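PDB 3R2C: transcription antitermination protein NusB from Aquifex aeolicus, which probably promotes transcription antitermination of ribosomal RNA operons by binding their boxA RNA sequence. Local coordinates for residues K30-V33 with E34-I38. Numbering follows the deposited sequence.
With ACT (acetate ion), chain K.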
# COMPACT_ATOMS: atom_id res chain seq x y z
N LYS A 30 12.78 0.98 -6.62
CA LYS A 30 13.36 1.78 -7.68
C LYS A 30 12.26 2.55 -8.42
O LYS A 30 12.43 3.74 -8.71
CB LYS A 30 14.19 0.88 -8.62
CG LYS A 30 14.75 1.55 -9.87
CD LYS A 30 15.22 0.51 -10.91
CE LYS A 30 16.60 -0.07 -10.59
NZ LYS A 30 16.99 -1.17 -11.54
N GLU A 31 11.13 1.91 -8.71
CA GLU A 31 10.02 2.60 -9.38
C GLU A 31 9.51 3.80 -8.57
O GLU A 31 9.30 4.89 -9.12
CB GLU A 31 8.84 1.66 -9.62
CG GLU A 31 9.00 0.70 -10.77
CD GLU A 31 7.76 -0.18 -10.96
OE1 GLU A 31 6.71 0.09 -10.33
OE2 GLU A 31 7.84 -1.14 -11.75
N VAL A 32 9.30 3.60 -7.28
CA VAL A 32 8.74 4.68 -6.45
C VAL A 32 9.73 5.84 -6.31
O VAL A 32 9.33 7.01 -6.37
CB VAL A 32 8.30 4.16 -5.07
CG1 VAL A 32 7.89 5.33 -4.17
CG2 VAL A 32 7.14 3.17 -5.23
N VAL A 33 11.01 5.52 -6.13
CA VAL A 33 12.04 6.54 -5.99
C VAL A 33 12.08 7.42 -7.25
O VAL A 33 12.16 8.66 -7.17
CB VAL A 33 13.43 5.89 -5.73
CG1 VAL A 33 14.57 6.86 -6.06
CG2 VAL A 33 13.53 5.39 -4.28
N GLU A 34 11.99 6.81 -8.42
CA GLU A 34 12.00 7.57 -9.66
C GLU A 34 10.74 8.42 -9.82
O GLU A 34 10.82 9.56 -10.27
CB GLU A 34 12.17 6.64 -10.86
CG GLU A 34 13.49 5.87 -10.82
CD GLU A 34 13.76 5.09 -12.10
OE1 GLU A 34 12.92 5.15 -13.03
OE2 GLU A 34 14.81 4.42 -12.17
N GLU A 35 9.58 7.89 -9.46
CA GLU A 35 8.33 8.63 -9.59
C GLU A 35 8.25 9.83 -8.65
O GLU A 35 7.71 10.87 -9.01
CB GLU A 35 7.13 7.72 -9.33
CG GLU A 35 6.88 6.73 -10.45
CD GLU A 35 6.06 5.55 -9.99
OE1 GLU A 35 5.54 5.61 -8.85
OE2 GLU A 35 5.95 4.56 -10.74
N LYS A 36 8.78 9.67 -7.43
CA LYS A 36 8.78 10.74 -6.45
C LYS A 36 10.03 11.61 -6.57
O LYS A 36 10.19 12.57 -5.82
CB LYS A 36 8.71 10.18 -5.03
CG LYS A 36 7.40 9.50 -4.69
CD LYS A 36 7.40 9.03 -3.24
CE LYS A 36 7.16 10.18 -2.28
NZ LYS A 36 7.47 9.81 -0.88
N ASN A 37 10.92 11.25 -7.48
CA ASN A 37 12.18 11.96 -7.64
C ASN A 37 12.89 12.14 -6.30
O ASN A 37 13.27 13.26 -5.94
CB ASN A 37 11.94 13.32 -8.32
CG ASN A 37 13.20 13.91 -8.93
OD1 ASN A 37 14.16 13.19 -9.22
ND2 ASN A 37 13.21 15.22 -9.13
N ILE A 38 13.05 11.05 -5.56
CA ILE A 38 13.83 11.07 -4.33
C ILE A 38 15.29 11.31 -4.72
O ILE A 38 15.84 10.61 -5.57
CB ILE A 38 13.73 9.75 -3.54
CG1 ILE A 38 12.26 9.38 -3.26
CG2 ILE A 38 14.50 9.86 -2.22
CD1 ILE A 38 11.47 10.45 -2.53
C ACT K . 16.82 -3.74 -8.61
O ACT K . 16.63 -4.95 -8.87
OXT ACT K . 16.61 -2.93 -9.54
CH3 ACT K . 17.28 -3.27 -7.25
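The Glu35 carboxylate has the backbone O of Glu31 over one face, with Glu35 CD 3.4 Å from that oxygen. The chain reaches it because CG sits beside the backbone N (chi1 -72°) and the rest runs extended. Its oxygens serve other partners: OE1 pairs with Arg17 of helix 3-21, and OE2 with a basic side chain of another protein chain. Glu31 OE1 lies 4.6 Å from Glu35 OE2 and is bridged to Arg21. A lysine in place of Glu35 is likely to take from Arg17 its stronger acid partner and leave the basic group of the other chain facing a like charge. Lys30 CG lies above one face of the Glu34 carboxylate, at its OE2 end, 3.7 Å from Glu34 OE2. These side chains run alongside each other, but Lys30 NZ and Glu34 OE2 stay 6.0 Å apart, without a salt bridge. Lys30 bends (chi3 -80°), and NZ hydrogen-bonds OXT of an acetate, probably from the crystallisation liquor. Facing helix 3-21, Val32 CG1 rests against Lys36 CD at 3.8 Å. Lys36 NZ forms a salt bridge with Asp9 and a hydrogen bond with Thr10. The helix closes with a Schellman motif. Asn37 has positive phi, and Ile38 N donates to Val33 O at 3.0 Å, in the carbonyl plane. A weak bond joins Asn37 N to Glu34 O. The side chains of Ile38 and Val33 cross at about a right angle; Tyr44 touches both. This apolar pair backs the bond closing the helix. Arg17 and Arg21 probably offset the repulsion between Glu31 and Glu35, and each acid also meets a basic side chain of the other protein.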